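Local atomic coordinates of E3 ubiquitin-protein ligase TRIM65 (Homo sapiens, PDB entry 7JL4), a protein that acts as an E3 ubiquitin ligase in innate immunity, autophagy and inflammation, and regulates microRNAs by controlling ubiquitination and stability of TNRC6A. Residues A[22-27]-A[62-67]; A[75-80]-A[186-191]. All blocks are in the same frame, centred on the assembly; numbering follows the deposited sequence. Where two conformers were deposited one is given.

Overall arrangement
Both contacts belong to the B30.2/SPRY domain, a sandwich of two antiparallel sheets that forms the C-terminal part of this TRIM ligase. Interaction 1 ties the loop 22-27 to the end of strand 61-63, an outermost strand of one sheet; interaction 2 pairs strands 72-79 and 185-188 inside the other. Their centres are 13 Å apart, and they meet in the core through Leu22, whose CD1 lies 3.4 Å from CG of Trp75, and Phe24, whose CZ lies 3.5 Å from CG of Leu188. A probable hydrogen bond joins Leu22 O to NE2 of His190. A glycerol, probably from crystallisation, hydrogen-bonds to Cys64 O and Ser67 OG and comes within about 3 Å of the Gln63 side chain.

Interaction 1: A[22-27]-A[62-67]; sequences LTFDPV and VQCAQS
Thr23 is gripped by the carboxamide of Gln66 at two points. Its backbone N donates to OE1 of Gln66 at 2.9 Å, reaching the amide oxygen from a position tilted 27° off the carbonyl plane, while NE2 of Gln66 donates to Thr23 OG1 at 3.0 Å, almost within the amide plane. The Gln66 chain, bent at chi2 (78°), carries its amide to Thr23, crossing the threonine side chain at about a right angle, and the two bonds together fix the rotation of the amide. Two backbone bonds flank the single bridge between Phe24 and Cys64: Ala65 N donates to Thr23 O at 2.8 Å, and Asp25 N to Gln63 O, also at 2.8 Å.

A longer hydrogen bond runs from NE2 of Gln63 to OD2 of Asp25 (3.3 Å). It is nearly straight and uses the anti lone pair of the carboxylate; the two side chains lie side by side and point the same way. The other oxygen, OD1, takes the backbone N of Val27 in an Asx turn, so the carboxylate braces its own loop as well as the strand end.

Apolar contacts line the inner side. CG1 of Val62 lies 4.0 Å from CD1 of Phe24, and the Cys64 sulfur stands obliquely to that ring, 5.0 Å from its centroid. SG of Cys64 also meets CB of Leu22.

Around the contact, Leu22, Phe24 and Cys64 all pack on Leu188 of strand 185-188, while Cys64 also touches Pro176 and Phe178 of strand 175-180. The contact thus touches strands of both sheets.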
loop_
_atom_site.group_PDB
_atom_site.type_symbol
_atom_site.label_atom_id
_atom_site.label_comp_id
_atom_site.label_asym_id
_atom_site.label_seq_id
_atom_site.Cartn_x
_atom_site.Cartn_y
_atom_site.Cartn_z
ATOM N N LEU A 22 0.947 -10.950 -2.874
ATOM C CA LEU A 22 2.016 -10.004 -3.175
ATOM C C LEU A 22 3.263 -10.290 -2.344
ATOM O O LEU A 22 3.192 -10.871 -1.254
ATOM C CB LEU A 22 1.560 -8.562 -2.897
ATOM C CG LEU A 22 0.304 -8.047 -3.602
ATOM C CD1 LEU A 22 0.086 -6.591 -3.186
ATOM C CD2 LEU A 22 0.366 -8.231 -5.117
ATOM N N THR A 23 4.418 -9.860 -2.871
ATOM C CA THR A 23 5.682 -9.894 -2.129
ATOM C C THR A 23 6.421 -8.577 -2.333
ATOM O O THR A 23 6.291 -7.939 -3.380
ATOM C CB THR A 23 6.588 -11.058 -2.556
ATOM O OG1 THR A 23 6.808 -11.006 -3.968
ATOM C CG2 THR A 23 5.966 -12.402 -2.207
ATOM N N PHE A 24 7.195 -8.168 -1.329
ATOM C CA PHE A 24 7.985 -6.945 -1.459
ATOM C C PHE A 24 9.187 -7.164 -2.379
ATOM O O PHE A 24 9.672 -8.286 -2.558
ATOM C CB PHE A 24 8.443 -6.455 -0.080
ATOM C CG PHE A 24 7.310 -6.002 0.792
ATOM C CD1 PHE A 24 6.575 -4.867 0.462
ATOM C CD2 PHE A 24 6.965 -6.712 1.934
ATOM C CE1 PHE A 24 5.514 -4.435 1.283
ATOM C CE2 PHE A 24 5.928 -6.283 2.767
ATOM C CZ PHE A 24 5.188 -5.149 2.432
ATOM N N ASP A 25 9.631 -6.075 -3.011
ATOM C CA ASP A 25 10.816 -6.072 -3.855
ATOM C C ASP A 25 11.982 -5.588 -3.012
ATOM O O ASP A 25 12.036 -4.393 -2.684
ATOM C CB ASP A 25 10.596 -5.153 -5.063
ATOM C CG ASP A 25 11.854 -4.902 -5.878
ATOM O OD1 ASP A 25 12.920 -5.497 -5.596
ATOM O OD2 ASP A 25 11.778 -4.060 -6.812
ATOM N N PRO A 26 12.915 -6.464 -2.620
ATOM C CA PRO A 26 14.029 -6.030 -1.744
ATOM C C PRO A 26 14.976 -5.028 -2.378
ATOM O O PRO A 26 15.636 -4.285 -1.640
ATOM C CB PRO A 26 14.762 -7.346 -1.416
ATOM C CG PRO A 26 14.269 -8.362 -2.437
ATOM C CD PRO A 26 12.914 -7.919 -2.883
ATOM N N VAL A 27 15.091 -4.990 -3.709
ATOM C CA VAL A 27 15.983 -4.020 -4.335
ATOM C C VAL A 27 15.458 -2.600 -4.121
ATOM O O VAL A 27 16.238 -1.649 -3.973
ATOM C CB VAL A 27 16.166 -4.349 -5.830
ATOM C CG1 VAL A 27 17.186 -3.397 -6.473
ATOM C CG2 VAL A 27 16.605 -5.808 -6.004
ATOM N N VAL A 62 8.794 1.189 -0.006
ATOM C CA VAL A 62 9.166 -0.079 -0.623
ATOM C C VAL A 62 8.018 -0.442 -1.550
ATOM O O VAL A 62 6.860 -0.139 -1.252
ATOM C CB VAL A 62 9.405 -1.170 0.444
ATOM C CG1 VAL A 62 8.162 -1.317 1.313
ATOM C CG2 VAL A 62 9.785 -2.524 -0.226
ATOM N N GLN A 63 8.335 -1.083 -2.682
ATOM C CA GLN A 63 7.309 -1.513 -3.625
ATOM C C GLN A 63 7.270 -3.041 -3.699
ATOM O O GLN A 63 8.115 -3.740 -3.127
ATOM C CB GLN A 63 7.547 -0.927 -5.024
ATOM C CG GLN A 63 8.780 -1.509 -5.722
ATOM C CD GLN A 63 9.066 -0.888 -7.090
ATOM O OE1 GLN A 63 8.426 0.079 -7.496
ATOM N NE2 GLN A 63 10.024 -1.469 -7.814
ATOM N N CYS A 64 6.260 -3.564 -4.386
ATOM C CA CYS A 64 6.114 -5.009 -4.509
ATOM C C CYS A 64 6.734 -5.487 -5.809
ATOM O O CYS A 64 7.024 -4.713 -6.723
ATOM C CB CYS A 64 4.642 -5.417 -4.449
ATOM S SG CYS A 64 3.912 -5.274 -2.804
ATOM N N ALA A 65 6.916 -6.798 -5.894
ATOM C CA ALA A 65 7.464 -7.417 -7.086
ATOM C C ALA A 65 6.414 -7.690 -8.145
ATOM O O ALA A 65 6.751 -8.272 -9.182
ATOM C CB ALA A 65 8.155 -8.733 -6.719
ATOM N N GLN A 66 5.162 -7.324 -7.916
ATOM C CA GLN A 66 4.088 -7.575 -8.873
ATOM C C GLN A 66 3.599 -6.259 -9.467
ATOM O O GLN A 66 3.585 -5.233 -8.780
ATOM C CB GLN A 66 2.903 -8.287 -8.200
ATOM C CG GLN A 66 3.249 -9.709 -7.723
ATOM C CD GLN A 66 4.043 -9.728 -6.417
ATOM O OE1 GLN A 66 3.917 -8.827 -5.566
ATOM N NE2 GLN A 66 4.864 -10.740 -6.254
ATOM N N SER A 67 3.169 -6.297 -10.734
ATOM C CA SER A 67 2.543 -5.147 -11.397
ATOM C C SER A 67 1.256 -5.584 -12.093
ATOM O O SER A 67 1.098 -6.764 -12.456
ATOM C CB SER A 67 3.488 -4.544 -12.436
ATOM O OG SER A 67 4.637 -4.023 -11.796
#

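Interaction 2: A[75-80]-A[186-191]; sequences WEVRAS and LTLCHQ
Val77 and Leu188 sit side by side as a non-hydrogen-bonded pair of an antiparallel ladder, part of the larger sheet of the B30.2/SPRY beta-sandwich. Arg78 and Thr187 form the hydrogen-bonded pair beside it, with Arg78 N to Thr187 O and Thr187 N to Arg78 O both 2.9 Å. Ala79 opposite Leu186 is the next non-hydrogen-bonded pair. At the other end Cys189 N reaches Glu76 O, carrying the pairing past Leu188. CB of Cys189 lies 3.3 Å from Glu76 O, and its SG comes within 3.9 Å of Arg78 N.

The side chains of Val77, Ala79, Leu186 and Leu188 share the face turned into the sandwich. In the modelled conformer of Val77, one of two, its CG2 lies 4.0 Å from CD2 of Leu188. With its CG anti to the carbonyl carbon (chi1 -69°), Leu186 brings the CD2 branch between two residues of the neighbouring strand, 3.7 Å from Ala79 CB and against CG1 of that Val77 conformer. From the opposing sheet, Phe178 packs on Val77 and Leu186, and Val84 on Ala79 and Leu186.

Arg78 and Thr187 occupy the other face. The Arg78 chain leads away to a salt bridge with Glu157, and OG1 of Thr187 is held by Gln41 from the strand on its far side. Beside Cys189, Glu76 forms a salt bridge with Arg12 and takes hydrogen bonds from Trp16 and Tyr74, tying this strand to helix 10-15 and the residue after it. A water joins the two strands at the Arg78–Thr187 pair: it donates to Arg78 O at 2.8 Å and lies 2.6 Å from Thr187 OG1.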
loop_
_atom_site.group_PDB
_atom_site.type_symbol
_atom_site.label_atom_id
_atom_site.label_comp_id
_atom_site.label_asym_id
_atom_site.label_seq_id
_atom_site.Cartn_x
_atom_site.Cartn_y
_atom_site.Cartn_z
ATOM N N TRP A 75 -6.102 -7.374 -2.978
ATOM C CA TRP A 75 -5.230 -7.923 -1.949
ATOM C C TRP A 75 -5.484 -7.195 -0.640
ATOM O O TRP A 75 -6.093 -6.116 -0.606
ATOM C CB TRP A 75 -3.741 -7.819 -2.318
ATOM C CG TRP A 75 -3.314 -6.423 -2.659
ATOM C CD1 TRP A 75 -2.895 -5.442 -1.779
ATOM C CD2 TRP A 75 -3.301 -5.817 -3.968
ATOM N NE1 TRP A 75 -2.607 -4.279 -2.471
ATOM C CE2 TRP A 75 -2.847 -4.481 -3.809
ATOM C CE3 TRP A 75 -3.605 -6.279 -5.259
ATOM C CZ2 TRP A 75 -2.700 -3.600 -4.890
ATOM C CZ3 TRP A 75 -3.464 -5.391 -6.350
ATOM C CH2 TRP A 75 -3.009 -4.069 -6.150
ATOM N N GLU A 76 -5.009 -7.818 0.440
ATOM C CA GLU A 76 -5.163 -7.292 1.787
ATOM C C GLU A 76 -3.805 -7.172 2.463
ATOM O O GLU A 76 -2.893 -7.966 2.222
ATOM C CB GLU A 76 -6.110 -8.171 2.619
ATOM C CG GLU A 76 -7.558 -8.049 2.136
ATOM C CD GLU A 76 -8.501 -9.058 2.760
ATOM O OE1 GLU A 76 -8.048 -9.884 3.579
ATOM O OE2 GLU A 76 -9.723 -8.983 2.476
ATOM N N VAL A 77 -3.686 -6.162 3.316
ATOM C CA VAL A 77 -2.453 -5.815 4.017
ATOM C C VAL A 77 -2.806 -5.562 5.474
ATOM O O VAL A 77 -3.832 -4.930 5.754
ATOM C CB VAL A 77 -1.801 -4.550 3.411
ATOM C CG1 VAL A 77 -0.553 -4.141 4.198
ATOM C CG2 VAL A 77 -1.486 -4.740 1.939
ATOM N N ARG A 78 -1.971 -6.024 6.401
ATOM C CA ARG A 78 -2.147 -5.693 7.814
ATOM C C ARG A 78 -1.070 -4.715 8.275
ATOM O O ARG A 78 0.123 -4.977 8.112
ATOM C CB ARG A 78 -2.116 -6.931 8.697
ATOM C CG ARG A 78 -2.281 -6.538 10.178
ATOM C CD ARG A 78 -2.648 -7.677 11.074
ATOM N NE ARG A 78 -3.979 -8.228 10.815
ATOM C CZ ARG A 78 -5.113 -7.695 11.267
ATOM N NH1 ARG A 78 -5.095 -6.571 11.972
ATOM N NH2 ARG A 78 -6.270 -8.279 11.000
ATOM N N ALA A 79 -1.490 -3.609 8.887
ATOM C CA ALA A 79 -0.573 -2.622 9.446
ATOM C C ALA A 79 -0.451 -2.814 10.954
ATOM O O ALA A 79 -1.460 -3.005 11.640
ATOM C CB ALA A 79 -1.070 -1.202 9.146
ATOM N N SER A 80 0.775 -2.724 11.487
ATOM C CA SER A 80 0.935 -2.855 12.941
ATOM C C SER A 80 0.374 -1.656 13.694
ATOM O O SER A 80 0.139 -1.759 14.908
ATOM C CB SER A 80 2.408 -3.013 13.348
ATOM O OG SER A 80 3.174 -1.868 12.972
ATOM N N LEU A 186 4.390 -3.704 8.022
ATOM C CA LEU A 186 3.314 -4.051 7.095
ATOM C C LEU A 186 3.468 -5.507 6.675
ATOM O O LEU A 186 4.581 -5.949 6.374
ATOM C CB LEU A 186 3.311 -3.183 5.834
ATOM C CG LEU A 186 2.941 -1.699 5.951
ATOM C CD1 LEU A 186 3.051 -0.982 4.602
ATOM C CD2 LEU A 186 1.528 -1.574 6.469
ATOM N N THR A 187 2.348 -6.240 6.645
ATOM C CA THR A 187 2.315 -7.647 6.241
ATOM C C THR A 187 1.371 -7.810 5.051
ATOM O O THR A 187 0.188 -7.460 5.146
ATOM C CB THR A 187 1.850 -8.520 7.410
ATOM O OG1 THR A 187 2.646 -8.227 8.575
ATOM C CG2 THR A 187 1.984 -9.992 7.047
ATOM N N LEU A 188 1.888 -8.334 3.934
ATOM C CA LEU A 188 1.073 -8.639 2.759
ATOM C C LEU A 188 0.363 -9.966 3.009
ATOM O O LEU A 188 1.016 -11.004 3.135
ATOM C CB LEU A 188 1.947 -8.728 1.511
ATOM C CG LEU A 188 2.829 -7.497 1.256
ATOM C CD1 LEU A 188 3.845 -7.776 0.175
ATOM C CD2 LEU A 188 1.995 -6.314 0.875
ATOM N N CYS A 189 -0.965 -9.943 3.097
ATOM C CA CYS A 189 -1.705 -11.137 3.486
ATOM C C CYS A 189 -1.867 -12.035 2.271
ATOM O O CYS A 189 -2.115 -11.549 1.164
ATOM C CB CYS A 189 -3.076 -10.764 4.041
ATOM S SG CYS A 189 -3.013 -9.663 5.480
ATOM N N HIS A 190 -1.725 -13.343 2.476
ATOM C CA HIS A 190 -1.909 -14.305 1.396
ATOM C C HIS A 190 -3.165 -15.145 1.615
ATOM O O HIS A 190 -3.546 -15.437 2.756
ATOM C CB HIS A 190 -0.691 -15.218 1.253
ATOM C CG HIS A 190 0.480 -14.565 0.589
ATOM N ND1 HIS A 190 1.602 -15.268 0.201
ATOM C CD2 HIS A 190 0.703 -13.277 0.237
ATOM C CE1 HIS A 190 2.464 -14.440 -0.361
ATOM N NE2 HIS A 190 1.942 -13.224 -0.349
ATOM N N GLN A 191 -3.811 -15.529 0.504
ATOM C CA GLN A 191 -4.986 -16.416 0.557
ATOM C C GLN A 191 -4.860 -17.530 -0.468
ATOM O O GLN A 191 -3.793 -17.718 -1.039
ATOM C CB GLN A 191 -6.280 -15.640 0.305
ATOM C CG GLN A 191 -6.615 -14.577 1.334
ATOM C CD GLN A 191 -7.140 -15.165 2.630
ATOM O OE1 GLN A 191 -7.573 -16.329 2.673
ATOM N NE2 GLN A 191 -7.117 -14.368 3.690
HETATM O O HOH W 1 -6.506 -12.033 3.305
HETATM O O HOH W 2 1.783 -6.225 10.009
#